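Local atomic coordinates of beta-n-acetylhexosaminidase (Streptococcus pneumoniae, PDB entry 4AZI), a protein that probably removes terminal beta-linked N-acetylglucosamine residues from glycans, as one of the tandem family 20 glycoside hydrolase modules of pneumococcal StrH. Residues K28-K33 / A335-E340; T212-A217 / Q240-V245; M216-E219 / Q223-A226; L326-D331 / F343-A348. The protein carries 2 engineered substitutions. One frame throughout, in Å; residues are numbered along the deposited sequence. Where two conformers were deposited one is given.

Contact 1. Residues K28-K33 / A335-E340; sequences KRIVDK and AEYKEE
R29 and I30, on one turn of helix 24-37, face Y337 and E339 where the chain enters helix 339-352. The backbones stay apart: the closest alpha carbons are those of I30 and E339, at 8.2 Å. Segment 28-33 is helical throughout. Segment 335-340 runs as a loop up to K338, the N-cap residue, and turns helical at E339. No backbone bond joins the two, so side chains make the contact.

I30 and Y337 form its apolar part. The phenol oxygen OH of Y337 ends beside the isoleucine chain, 3.7 Å from I30 CD1 and equally far from I30 CG1. The tyrosine ring leaves its backbone with CG opposite the amide nitrogen (chi1 165°), which carries it across to the helix. E339 N sits 3.8 Å above one ring face of Y337, over the ring centre. The ring also meets F22 edge-to-face.

Nearer the surface, R29 and E339 pair as opposite charges. R29 NH1 and E339 OE2 are modelled closer than is realistic, so the exact geometry of this salt bridge is doubtful. As modelled, the two side chains cross at about a right angle. E339 OE1 lies beside the arginine stem, 3.3 Å from R29 CD. On another side of helix 24-37, K28 pairs with E99 and D32 bonds to Y103.

The chemistry is thus split: an ion pair at the surface, probably weakened by water, beside a more sheltered tyrosine–isoleucine contact that does not depend on charge.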
loop_
_atom_site.group_PDB
_atom_site.type_symbol
_atom_site.label_atom_id
_atom_site.label_comp_id
_atom_site.label_asym_id
_atom_site.label_seq_id
_atom_site.Cartn_x
_atom_site.Cartn_y
_atom_site.Cartn_z
ATOM N N LYS A 28 4.091 -8.183 11.925
ATOM C CA LYS A 28 4.162 -7.554 13.247
ATOM C C LYS A 28 5.542 -6.938 13.482
ATOM O O LYS A 28 5.638 -5.821 13.980
ATOM C CB LYS A 28 3.832 -8.556 14.362
ATOM C CG LYS A 28 2.347 -8.847 14.560
ATOM C CD LYS A 28 2.141 -9.935 15.615
ATOM C CE LYS A 28 0.982 -9.620 16.546
ATOM N NZ LYS A 28 0.810 -10.610 17.660
ATOM N N ARG A 29 6.603 -7.663 13.124
ATOM C CA ARG A 29 7.976 -7.145 13.217
ATOM C C ARG A 29 8.222 -5.892 12.368
ATOM O O ARG A 29 8.932 -4.973 12.792
ATOM C CB ARG A 29 8.986 -8.220 12.831
ATOM C CG ARG A 29 9.181 -9.293 13.882
ATOM C CD ARG A 29 10.647 -9.654 13.973
ATOM N NE ARG A 29 11.396 -8.628 14.709
ATOM C CZ ARG A 29 12.724 -8.550 14.778
ATOM N NH1 ARG A 29 13.488 -9.436 14.152
ATOM N NH2 ARG A 29 13.293 -7.578 15.481
ATOM N N ILE A 30 7.655 -5.877 11.163
ATOM C CA ILE A 30 7.659 -4.684 10.308
ATOM C C ILE A 30 6.951 -3.504 10.998
ATOM O O ILE A 30 7.474 -2.388 11.011
ATOM C CB ILE A 30 7.030 -4.984 8.921
ATOM C CG1 ILE A 30 7.968 -5.885 8.102
ATOM C CG2 ILE A 30 6.686 -3.692 8.171
ATOM C CD1 ILE A 30 7.315 -6.565 6.915
ATOM N N VAL A 31 5.770 -3.767 11.568
ATOM C CA VAL A 31 5.015 -2.785 12.368
ATOM C C VAL A 31 5.881 -2.213 13.503
ATOM O O VAL A 31 5.955 -0.993 13.682
ATOM C CB VAL A 31 3.719 -3.416 12.955
ATOM C CG1 VAL A 31 3.164 -2.585 14.106
ATOM C CG2 VAL A 31 2.665 -3.591 11.872
ATOM N N ASP A 32 6.534 -3.117 14.239
ATOM C CA ASP A 32 7.485 -2.786 15.311
ATOM C C ASP A 32 8.595 -1.859 14.846
ATOM O O ASP A 32 8.875 -0.842 15.483
ATOM C CB ASP A 32 8.150 -4.062 15.850
ATOM C CG ASP A 32 7.217 -4.907 16.685
ATOM O OD1 ASP A 32 6.116 -4.432 17.026
ATOM O OD2 ASP A 32 7.608 -6.049 17.011
ATOM N N LYS A 33 9.242 -2.240 13.744
ATOM C CA LYS A 33 10.321 -1.452 13.171
ATOM C C LYS A 33 9.825 -0.109 12.668
ATOM O O LYS A 33 10.522 0.886 12.810
ATOM C CB LYS A 33 11.022 -2.211 12.039
ATOM C CG LYS A 33 12.383 -1.645 11.672
ATOM C CD LYS A 33 13.362 -1.773 12.832
ATOM C CE LYS A 33 14.702 -1.140 12.508
ATOM N NZ LYS A 33 15.633 -1.212 13.678
ATOM N N ALA A 335 12.491 -15.368 -4.062
ATOM C CA ALA A 335 13.635 -14.729 -3.416
ATOM C C ALA A 335 13.416 -14.674 -1.913
ATOM O O ALA A 335 12.292 -14.478 -1.447
ATOM C CB ALA A 335 13.865 -13.334 -3.972
ATOM N N GLU A 336 14.496 -14.866 -1.163
ATOM C CA GLU A 336 14.426 -14.913 0.287
ATOM C C GLU A 336 14.177 -13.520 0.857
ATOM O O GLU A 336 14.928 -12.588 0.572
ATOM C CB GLU A 336 15.718 -15.502 0.858
ATOM C CG GLU A 336 15.725 -15.638 2.372
ATOM C CD GLU A 336 17.098 -15.972 2.933
ATOM O OE1 GLU A 336 18.067 -16.085 2.149
ATOM O OE2 GLU A 336 17.208 -16.125 4.166
ATOM N N TYR A 337 13.111 -13.378 1.643
ATOM C CA TYR A 337 12.877 -12.131 2.359
ATOM C C TYR A 337 13.887 -12.029 3.496
ATOM O O TYR A 337 13.891 -12.854 4.413
ATOM C CB TYR A 337 11.434 -12.034 2.885
ATOM C CG TYR A 337 11.230 -10.953 3.934
ATOM C CD1 TYR A 337 11.387 -9.603 3.615
ATOM C CD2 TYR A 337 10.881 -11.280 5.243
ATOM C CE1 TYR A 337 11.203 -8.612 4.568
ATOM C CE2 TYR A 337 10.696 -10.295 6.205
ATOM C CZ TYR A 337 10.855 -8.963 5.860
ATOM O OH TYR A 337 10.689 -7.975 6.800
ATOM N N LYS A 338 14.754 -11.026 3.406
ATOM C CA LYS A 338 15.730 -10.749 4.447
ATOM C C LYS A 338 15.335 -9.482 5.188
ATOM O O LYS A 338 15.601 -8.364 4.744
ATOM C CB LYS A 338 17.141 -10.637 3.867
ATOM C CG LYS A 338 17.775 -11.976 3.528
ATOM C CD LYS A 338 19.110 -11.767 2.832
ATOM C CE LYS A 338 19.469 -12.960 1.967
ATOM N NZ LYS A 338 20.378 -12.556 0.857
ATOM N N GLU A 339 14.675 -9.692 6.319
ATOM C CA GLU A 339 14.197 -8.641 7.201
ATOM C C GLU A 339 15.194 -7.486 7.384
ATOM O O GLU A 339 14.822 -6.311 7.285
ATOM C CB GLU A 339 13.824 -9.281 8.538
ATOM C CG GLU A 339 13.630 -8.325 9.690
ATOM C CD GLU A 339 13.146 -9.041 10.929
ATOM O OE1 GLU A 339 11.953 -9.417 10.967
ATOM O OE2 GLU A 339 13.968 -9.255 11.844
ATOM N N GLU A 340 16.454 -7.840 7.626
ATOM C CA GLU A 340 17.535 -6.873 7.854
ATOM C C GLU A 340 17.787 -5.900 6.686
ATOM O O GLU A 340 18.160 -4.750 6.905
ATOM C CB GLU A 340 18.832 -7.593 8.266
ATOM C CG GLU A 340 19.483 -8.467 7.193
ATOM C CD GLU A 340 18.961 -9.904 7.129
ATOM O OE1 GLU A 340 18.058 -10.294 7.914
ATOM O OE2 GLU A 340 19.474 -10.660 6.273
#

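Contact 2. Residues T212-A217 / Q240-V245; sequences TLAAMA and QFDKDV. With BCN (bicine), chain J.
The methyl group of A214 is the meeting point between helix 203-219 and the loop 240-245. A214 CB lies 3.5 Å from D242 OD2 and 3.8 Å from V245 CG2. The alpha carbons of A214 and V245 are 6.6 Å apart, a close approach that the small alanine side chain permits. No hydrogen bond crosses between the segments.

The loop shapes itself around D242. With CG turned away from its own backbone nitrogen (chi1 -175°), the carboxylate comes to lie against A214. D242 OD1 accepts the backbone N-H of D244 at 2.7 Å, with an angle of 151° at the hydrogen, which makes an Asx turn. D242 OD2 forms a salt bridge with K218, one turn further along the helix. N211, just ahead of the helical segment, takes up the backbone of Q240 and D242 through its side-chain amide. K243 NZ donates a hydrogen bond back to F241 O at 2.7 Å, within the loop.

A different side of the helix carries bicine. Its carboxylate oxygen O22 lies 3.3 Å from M216 CG and 3.5 Å from A215 CB, and its other oxygen, O21, lies 3.6 Å from T212 CG2. These approaches are all to carbon.

Further out, M216 and A217 pack on M167 of helix 153-170, and V245 touches A226 of strand 223-227. The loop then leads directly into barrel strand 246-249.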
loop_
_atom_site.group_PDB
_atom_site.type_symbol
_atom_site.label_atom_id
_atom_site.label_comp_id
_atom_site.label_asym_id
_atom_site.label_seq_id
_atom_site.Cartn_x
_atom_site.Cartn_y
_atom_site.Cartn_z
ATOM N N THR A 212 -16.044 3.568 -10.447
ATOM C CA THR A 212 -16.871 2.652 -9.666
ATOM C C THR A 212 -16.186 2.233 -8.352
ATOM O O THR A 212 -16.779 2.358 -7.263
ATOM C CB THR A 212 -17.291 1.425 -10.507
ATOM O OG1 THR A 212 -18.138 1.868 -11.583
ATOM C CG2 THR A 212 -18.044 0.419 -9.664
ATOM N N LEU A 213 -14.942 1.756 -8.457
ATOM C CA LEU A 213 -14.176 1.349 -7.277
ATOM C C LEU A 213 -13.918 2.491 -6.287
ATOM O O LEU A 213 -13.841 2.255 -5.073
ATOM C CB LEU A 213 -12.849 0.678 -7.666
ATOM C CG LEU A 213 -12.920 -0.672 -8.389
ATOM C CD1 LEU A 213 -11.583 -1.381 -8.275
ATOM C CD2 LEU A 213 -14.032 -1.560 -7.840
ATOM N N ALA A 214 -13.768 3.708 -6.816
ATOM C CA ALA A 214 -13.608 4.921 -6.001
ATOM C C ALA A 214 -14.900 5.207 -5.244
ATOM O O ALA A 214 -14.888 5.426 -4.023
ATOM C CB ALA A 214 -13.218 6.113 -6.879
ATOM N N ALA A 215 -16.019 5.174 -5.967
ATOM C CA ALA A 215 -17.343 5.352 -5.368
ATOM C C ALA A 215 -17.626 4.303 -4.291
ATOM O O ALA A 215 -18.214 4.602 -3.246
ATOM C CB ALA A 215 -18.412 5.296 -6.440
ATOM N N MET A 216 -17.197 3.075 -4.556
ATOM C CA MET A 216 -17.449 1.974 -3.658
ATOM C C MET A 216 -16.709 2.212 -2.352
ATOM O O MET A 216 -17.260 1.991 -1.266
ATOM C CB MET A 216 -17.008 0.667 -4.304
ATOM C CG MET A 216 -18.087 -0.003 -5.141
ATOM S SD MET A 216 -17.457 -1.346 -6.166
ATOM C CE MET A 216 -16.708 -2.447 -4.952
ATOM N N ALA A 217 -15.467 2.673 -2.486
ATOM C CA ALA A 217 -14.606 2.992 -1.363
ATOM C C ALA A 217 -15.276 4.033 -0.486
ATOM O O ALA A 217 -15.387 3.840 0.720
ATOM C CB ALA A 217 -13.253 3.502 -1.854
ATOM N N GLN A 240 -12.953 11.356 -18.125
ATOM C CA GLN A 240 -12.869 12.034 -16.837
ATOM C C GLN A 240 -12.774 11.048 -15.678
ATOM O O GLN A 240 -13.380 9.984 -15.719
ATOM C CB GLN A 240 -14.056 12.983 -16.652
ATOM C CG GLN A 240 -13.682 14.318 -16.022
ATOM C CD GLN A 240 -12.765 15.174 -16.895
ATOM O OE1 GLN A 240 -11.974 15.977 -16.384
ATOM N NE2 GLN A 240 -12.873 15.017 -18.216
ATOM N N PHE A 241 -12.005 11.402 -14.652
ATOM C CA PHE A 241 -11.830 10.518 -13.490
ATOM C C PHE A 241 -12.331 11.176 -12.206
ATOM O O PHE A 241 -12.382 12.409 -12.118
ATOM C CB PHE A 241 -10.367 10.083 -13.341
ATOM C CG PHE A 241 -9.898 9.124 -14.406
ATOM C CD1 PHE A 241 -9.512 9.587 -15.665
ATOM C CD2 PHE A 241 -9.833 7.753 -14.151
ATOM C CE1 PHE A 241 -9.081 8.700 -16.649
ATOM C CE2 PHE A 241 -9.391 6.862 -15.128
ATOM C CZ PHE A 241 -9.020 7.335 -16.383
ATOM N N ASP A 242 -12.716 10.338 -11.238
ATOM C CA ASP A 242 -13.138 10.742 -9.884
ATOM C C ASP A 242 -12.038 11.601 -9.251
ATOM O O ASP A 242 -10.886 11.181 -9.167
ATOM C CB ASP A 242 -13.399 9.472 -9.048
ATOM C CG ASP A 242 -13.971 9.759 -7.652
ATOM O OD1 ASP A 242 -13.440 10.624 -6.940
ATOM O OD2 ASP A 242 -14.939 9.083 -7.238
ATOM N N LYS A 243 -12.376 12.812 -8.820
ATOM C CA LYS A 243 -11.338 13.705 -8.283
ATOM C C LYS A 243 -10.949 13.416 -6.818
ATOM O O LYS A 243 -9.969 13.959 -6.328
ATOM C CB LYS A 243 -11.714 15.177 -8.459
ATOM C CG LYS A 243 -12.055 15.598 -9.887
ATOM C CD LYS A 243 -10.958 15.261 -10.888
ATOM C CE LYS A 243 -11.351 15.702 -12.285
ATOM N NZ LYS A 243 -12.593 15.028 -12.775
ATOM N N ASP A 244 -11.702 12.557 -6.135
ATOM C CA ASP A 244 -11.454 12.267 -4.705
ATOM C C ASP A 244 -10.376 11.232 -4.410
ATOM O O ASP A 244 -10.033 11.032 -3.255
ATOM C CB ASP A 244 -12.736 11.807 -4.003
ATOM C CG ASP A 244 -13.807 12.867 -3.981
ATOM O OD1 ASP A 244 -13.477 14.066 -3.932
ATOM O OD2 ASP A 244 -14.989 12.482 -4.002
ATOM N N VAL A 245 -9.871 10.563 -5.440
ATOM C CA VAL A 245 -8.862 9.506 -5.262
ATOM C C VAL A 245 -7.524 10.079 -4.781
ATOM O O VAL A 245 -7.033 11.038 -5.351
ATOM C CB VAL A 245 -8.665 8.695 -6.569
ATOM C CG1 VAL A 245 -7.521 7.689 -6.429
ATOM C CG2 VAL A 245 -9.973 7.996 -6.970
HETATM N N1 BCN J . -21.638 4.281 -8.650
HETATM C C1 BCN J . -21.791 3.652 -7.310
HETATM C C2 BCN J . -20.931 2.391 -7.116
HETATM O O21 BCN J . -21.030 1.482 -7.972
HETATM O O22 BCN J . -20.207 2.359 -6.098
HETATM C C3 BCN J . -20.298 4.150 -9.274
HETATM C C4 BCN J . -20.227 4.791 -10.667
HETATM O O4 BCN J . -19.136 5.721 -10.702
HETATM C C5 BCN J . -22.256 5.638 -8.686
HETATM C C6 BCN J . -21.443 6.726 -7.953
HETATM O O6 BCN J . -22.056 7.019 -6.693
#

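Contact 3. Residues M216-E219 / Q223-A226; sequences MAKE and QPMA. With BCN (bicine), chain J.
A217 and K218, in the last part of helix 203-219, pack on P224 at the start of strand 223-227, where a barrel helix hands over to the next barrel strand. A217 and P224 have alpha carbons only 5.5 Å apart. A217 CB touches P224 CB at 3.7 Å.

K218 adds its aliphatic stem from beside the proline ring. K218 CG is 3.8 Å from P224 CD and 4.0 Å from P224 CG, and the two side chains run obliquely to each other. The lysine bends at its third torsion (chi3 -82°), and past this bend its ammonium group makes a salt bridge with D244 in the loop beyond strand 223-227.

P224 is buried. Its side chain also meets F179 of strand 176-180, while its backbone bonds to L246 of strand 246-249.

E219, with M216, belongs to the bicine pocket. In the one of its two deposited conformers described here, E219 OE2 lies 3.3 Å from bicine O22.

A short link between helix and strand, with an alanine, a lysine stem and a proline packed beside it, belongs to the repeating helix-to-strand connection of a TIM barrel.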
loop_
_atom_site.group_PDB
_atom_site.type_symbol
_atom_site.label_atom_id
_atom_site.label_comp_id
_atom_site.label_asym_id
_atom_site.label_seq_id
_atom_site.Cartn_x
_atom_site.Cartn_y
_atom_site.Cartn_z
ATOM N N MET A 216 -17.197 3.075 -4.556
ATOM C CA MET A 216 -17.449 1.974 -3.658
ATOM C C MET A 216 -16.709 2.212 -2.352
ATOM O O MET A 216 -17.260 1.991 -1.266
ATOM C CB MET A 216 -17.008 0.667 -4.304
ATOM C CG MET A 216 -18.087 -0.003 -5.141
ATOM S SD MET A 216 -17.457 -1.346 -6.166
ATOM C CE MET A 216 -16.708 -2.447 -4.952
ATOM N N ALA A 217 -15.467 2.673 -2.486
ATOM C CA ALA A 217 -14.606 2.992 -1.363
ATOM C C ALA A 217 -15.276 4.033 -0.486
ATOM O O ALA A 217 -15.387 3.840 0.720
ATOM C CB ALA A 217 -13.253 3.502 -1.854
ATOM N N LYS A 218 -15.748 5.119 -1.109
ATOM C CA LYS A 218 -16.332 6.241 -0.386
ATOM C C LYS A 218 -17.638 5.914 0.335
ATOM O O LYS A 218 -17.883 6.428 1.432
ATOM C CB LYS A 218 -16.535 7.448 -1.325
ATOM C CG LYS A 218 -15.236 8.165 -1.700
ATOM C CD LYS A 218 -15.467 9.383 -2.588
ATOM C CE LYS A 218 -15.642 9.024 -4.059
ATOM N NZ LYS A 218 -15.838 10.254 -4.891
ATOM N N GLU A 219 -18.472 5.072 -0.276
ATOM C CA GLU A 219 -19.772 4.721 0.306
ATOM C C GLU A 219 -19.629 3.777 1.500
ATOM O O GLU A 219 -20.566 3.608 2.285
ATOM C CB GLU A 219 -20.739 4.154 -0.749
ATOM C CG GLU A 219 -20.384 2.770 -1.264
ATOM C CD GLU A 219 -21.455 2.166 -2.160
ATOM O OE1 GLU A 219 -22.655 2.417 -1.918
ATOM O OE2 GLU A 219 -21.096 1.432 -3.109
ATOM N N GLN A 223 -11.277 6.106 2.325
ATOM C CA GLN A 223 -10.638 7.030 1.373
ATOM C C GLN A 223 -10.031 6.229 0.222
ATOM O O GLN A 223 -9.156 5.385 0.466
ATOM C CB GLN A 223 -9.543 7.855 2.072
ATOM C CG GLN A 223 -8.631 8.646 1.134
ATOM C CD GLN A 223 -9.383 9.698 0.329
ATOM O OE1 GLN A 223 -9.388 9.679 -0.916
ATOM N NE2 GLN A 223 -10.017 10.623 1.029
ATOM N N PRO A 224 -10.465 6.488 -1.033
ATOM C CA PRO A 224 -9.881 5.672 -2.101
ATOM C C PRO A 224 -8.448 6.083 -2.445
ATOM O O PRO A 224 -8.076 7.241 -2.292
ATOM C CB PRO A 224 -10.834 5.879 -3.290
ATOM C CG PRO A 224 -11.545 7.154 -3.011
ATOM C CD PRO A 224 -11.552 7.362 -1.524
ATOM N N MET A 225 -7.639 5.108 -2.836
ATOM C CA MET A 225 -6.306 5.375 -3.334
ATOM C C MET A 225 -6.089 4.492 -4.547
ATOM O O MET A 225 -6.608 3.376 -4.604
ATOM C CB MET A 225 -5.247 5.091 -2.258
ATOM C CG MET A 225 -3.844 5.525 -2.678
ATOM S SD MET A 225 -2.613 5.594 -1.362
ATOM C CE MET A 225 -2.300 3.868 -1.043
ATOM N N ALA A 226 -5.343 5.007 -5.522
ATOM C CA ALA A 226 -4.946 4.231 -6.697
ATOM C C ALA A 226 -3.560 4.675 -7.148
ATOM O O ALA A 226 -3.122 5.771 -6.806
ATOM C CB ALA A 226 -5.953 4.425 -7.823
HETATM N N1 BCN J . -21.638 4.281 -8.650
HETATM C C1 BCN J . -21.791 3.652 -7.310
HETATM C C2 BCN J . -20.931 2.391 -7.116
HETATM O O21 BCN J . -21.030 1.482 -7.972
HETATM O O22 BCN J . -20.207 2.359 -6.098
HETATM C C3 BCN J . -20.298 4.150 -9.274
HETATM C C4 BCN J . -20.227 4.791 -10.667
HETATM O O4 BCN J . -19.136 5.721 -10.702
HETATM C C5 BCN J . -22.256 5.638 -8.686
HETATM C C6 BCN J . -21.443 6.726 -7.953
HETATM O O6 BCN J . -22.056 7.019 -6.693
#

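Contact 4. Residues L326-D331 / F343-A348; sequences LSIWAD and FELMTA. With OAN (O-(2-acetamido-2-deoxy D-glucopyranosylidene) amino-N-phenylcarbamate), chain C.
The indole of W329 has the sugar ring of the bound inhibitor over one face: inhibitor carbon CAE stands 3.6 Å above the plane, displaced toward the rim. The sugar hydroxyl OAK lies 3.3 Å from W329 CE3. The rings of W329 and Y280 meet edge-to-face. D331, two residues on, holds the same sugar with its flat carboxylate. Each oxygen takes one hydroxyl: OAK donates to D331 OD1 at 2.6 Å, and OAM donates to D331 OD2 at 2.7 Å. This two-oxygen grip should limit rotation of the carboxylate. R19, E183, D182, Y280 and Y292 also bond to the inhibitor.

The strand that carries W329 is the eighth of the TIM barrel, and helix 339-352 covers its outer side. Side chains alternate along it: L326 and I328 point to the helix, and S327 points away. L345 fits against both leucine and isoleucine. L326 CD2 is 3.7 Å from L345 CG, and I328 CD1 is 3.7 Å from L345 CD2. I328 and L345 pass each other in opposite directions. The first torsion of L345, chi1 -171°, stretches its branch out to the strand. I298 of helix 294-303 and Y281 of strand 271-282 also touch L345.

Within helix 339-352, F343 O accepts two bonds from T347, from opposite faces of the carbonyl plane: one from N, the other from OG1 at 2.7 Å.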
loop_
_atom_site.group_PDB
_atom_site.type_symbol
_atom_site.label_atom_id
_atom_site.label_comp_id
_atom_site.label_asym_id
_atom_site.label_seq_id
_atom_site.Cartn_x
_atom_site.Cartn_y
_atom_site.Cartn_z
ATOM N N LEU A 326 7.789 4.380 1.045
ATOM C CA LEU A 326 8.893 3.565 0.539
ATOM C C LEU A 326 8.381 2.134 0.317
ATOM O O LEU A 326 7.639 1.598 1.152
ATOM C CB LEU A 326 10.081 3.601 1.509
ATOM C CG LEU A 326 11.358 2.842 1.136
ATOM C CD1 LEU A 326 12.593 3.658 1.489
ATOM C CD2 LEU A 326 11.394 1.482 1.820
ATOM N N SER A 327 8.776 1.522 -0.798
ATOM C CA SER A 327 8.105 0.316 -1.274
ATOM C C SER A 327 9.005 -0.900 -1.470
ATOM O O SER A 327 10.030 -0.828 -2.166
ATOM C CB SER A 327 7.354 0.596 -2.573
ATOM O OG SER A 327 6.580 1.780 -2.498
ATOM N N ILE A 328 8.581 -2.016 -0.871
ATOM C CA ILE A 328 9.283 -3.300 -0.951
ATOM C C ILE A 328 8.480 -4.242 -1.848
ATOM O O ILE A 328 7.351 -4.600 -1.518
ATOM C CB ILE A 328 9.471 -3.945 0.443
ATOM C CG1 ILE A 328 10.097 -2.962 1.451
ATOM C CG2 ILE A 328 10.317 -5.213 0.351
ATOM C CD1 ILE A 328 11.382 -2.273 0.997
ATOM N N TRP A 329 9.048 -4.624 -2.986
ATOM C CA TRP A 329 8.310 -5.447 -3.951
ATOM C C TRP A 329 8.817 -6.864 -4.047
ATOM O O TRP A 329 9.970 -7.146 -3.717
ATOM C CB TRP A 329 8.294 -4.791 -5.324
ATOM C CG TRP A 329 7.683 -3.405 -5.360
ATOM C CD1 TRP A 329 8.358 -2.188 -5.344
ATOM C CD2 TRP A 329 6.252 -3.045 -5.447
ATOM N NE1 TRP A 329 7.477 -1.135 -5.414
ATOM C CE2 TRP A 329 6.199 -1.578 -5.467
ATOM C CE3 TRP A 329 5.057 -3.763 -5.486
ATOM C CZ2 TRP A 329 4.996 -0.882 -5.539
ATOM C CZ3 TRP A 329 3.845 -3.046 -5.563
ATOM C CH2 TRP A 329 3.818 -1.644 -5.590
ATOM N N ALA A 330 7.954 -7.768 -4.506
ATOM C CA ALA A 330 8.290 -9.180 -4.567
ATOM C C ALA A 330 8.256 -9.797 -5.968
ATOM O O ALA A 330 7.887 -10.968 -6.113
ATOM C CB ALA A 330 7.396 -9.960 -3.614
ATOM N N ASP A 331 8.665 -9.031 -6.984
ATOM C CA ASP A 331 8.627 -9.470 -8.400
ATOM C C ASP A 331 9.069 -10.918 -8.644
ATOM O O ASP A 331 8.471 -11.635 -9.440
ATOM C CB ASP A 331 9.447 -8.522 -9.285
ATOM C CG ASP A 331 8.899 -7.098 -9.290
ATOM O OD1 ASP A 331 8.458 -6.608 -8.223
ATOM O OD2 ASP A 331 8.914 -6.461 -10.363
ATOM N N PHE A 343 14.887 -3.454 6.932
ATOM C CA PHE A 343 15.108 -2.626 8.115
ATOM C C PHE A 343 16.170 -1.560 7.858
ATOM O O PHE A 343 15.998 -0.409 8.264
ATOM C CB PHE A 343 15.472 -3.496 9.328
ATOM C CG PHE A 343 14.299 -4.221 9.948
ATOM C CD1 PHE A 343 13.061 -4.281 9.305
ATOM C CD2 PHE A 343 14.443 -4.870 11.173
ATOM C CE1 PHE A 343 11.988 -4.950 9.880
ATOM C CE2 PHE A 343 13.372 -5.543 11.754
ATOM C CZ PHE A 343 12.145 -5.583 11.106
ATOM N N GLU A 344 17.251 -1.923 7.172
ATOM C CA GLU A 344 18.262 -0.921 6.814
ATOM C C GLU A 344 17.675 0.161 5.891
ATOM O O GLU A 344 17.933 1.353 6.074
ATOM C CB GLU A 344 19.499 -1.557 6.174
ATOM C CG GLU A 344 20.608 -0.542 5.914
ATOM C CD GLU A 344 21.778 -1.096 5.121
ATOM O OE1 GLU A 344 21.736 -2.276 4.716
ATOM O OE2 GLU A 344 22.741 -0.335 4.894
ATOM N N LEU A 345 16.881 -0.264 4.912
ATOM C CA LEU A 345 16.250 0.671 3.983
ATOM C C LEU A 345 15.292 1.613 4.719
ATOM O O LEU A 345 15.350 2.830 4.529
ATOM C CB LEU A 345 15.537 -0.091 2.856
ATOM C CG LEU A 345 14.974 0.678 1.658
ATOM C CD1 LEU A 345 15.990 1.625 1.041
ATOM C CD2 LEU A 345 14.464 -0.303 0.610
ATOM N N MET A 346 14.437 1.043 5.570
ATOM C CA MET A 346 13.531 1.820 6.407
ATOM C C MET A 346 14.263 2.810 7.306
ATOM O O MET A 346 13.844 3.954 7.423
ATOM C CB MET A 346 12.661 0.905 7.269
ATOM C CG MET A 346 11.607 0.143 6.491
ATOM S SD MET A 346 10.779 -1.068 7.526
ATOM C CE MET A 346 9.771 0.001 8.555
ATOM N N THR A 347 15.342 2.354 7.945
ATOM C CA THR A 347 16.119 3.184 8.866
ATOM C C THR A 347 16.773 4.364 8.138
ATOM O O THR A 347 16.726 5.498 8.624
ATOM C CB THR A 347 17.185 2.344 9.611
ATOM O OG1 THR A 347 16.539 1.275 10.313
ATOM C CG2 THR A 347 17.972 3.194 10.602
ATOM N N ALA A 348 17.357 4.091 6.972
ATOM C CA ALA A 348 17.978 5.124 6.139
ATOM C C ALA A 348 17.008 6.253 5.757
ATOM O O ALA A 348 17.346 7.432 5.878
ATOM C CB ALA A 348 18.593 4.500 4.896
HETATM C CAH OAN C . 2.913 0.652 -9.158
HETATM C CAG OAN C . 4.171 -0.211 -9.338
HETATM O OAN OAN C . 5.221 0.114 -8.803
HETATM N NAI OAN C . 4.020 -1.291 -10.107
HETATM C CAB OAN C . 5.086 -2.270 -10.407
HETATM C CAC OAN C . 5.185 -3.287 -9.268
HETATM O OAJ OAN C . 4.189 -4.301 -9.451
HETATM C CAD OAN C . 6.566 -3.925 -9.217
HETATM O OAK OAN C . 6.561 -4.869 -8.155
HETATM C CAE OAN C . 7.617 -2.839 -8.937
HETATM C CAF OAN C . 9.064 -3.340 -8.909
HETATM O OAM OAN C . 9.454 -3.812 -10.203
HETATM O OAL OAN C . 7.548 -1.734 -9.878
HETATM C CAA OAN C . 6.446 -1.590 -10.676
HETATM N NAY OAN C . 6.575 -0.806 -11.724
HETATM O OAQ OAN C . 7.803 -0.242 -11.903
HETATM C CAP OAN C . 8.139 -0.021 -13.209
HETATM O OAR OAN C . 9.197 0.550 -13.478
HETATM N NAO OAN C . 7.273 -0.457 -14.136
HETATM C CAS OAN C . 7.404 -0.297 -15.462
HETATM C CAT OAN C . 6.330 0.248 -16.165
HETATM C CAU OAN C . 6.407 0.434 -17.545
HETATM C CAV OAN C . 7.566 0.076 -18.231
HETATM C CAW OAN C . 8.650 -0.475 -17.535
HETATM C CAX OAN C . 8.571 -0.665 -16.152
#

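Overall arrangement
All four contacts belong to one eight-stranded TIM barrel. Contacts 1 and 4 share helix 339-352; their centres are about 9 Å apart, and K33 packs on F343 between them. Contact 1 joins the first barrel helix to the last, where the ring of helices meets, while contact 4 seats the last helix on strand 321-329. Contacts 2 and 3 share helix 203-219, with centres about 6 Å apart. They lie across the chain's centre from the other pair, about 26 to 33 Å away between centres. Along the chain, contacts 2 and 3 fall between the two segments of contact 1 and precede contact 4. Only contact 4 includes inhibitor-binding residues; contacts 2 and 3 adjoin bicine.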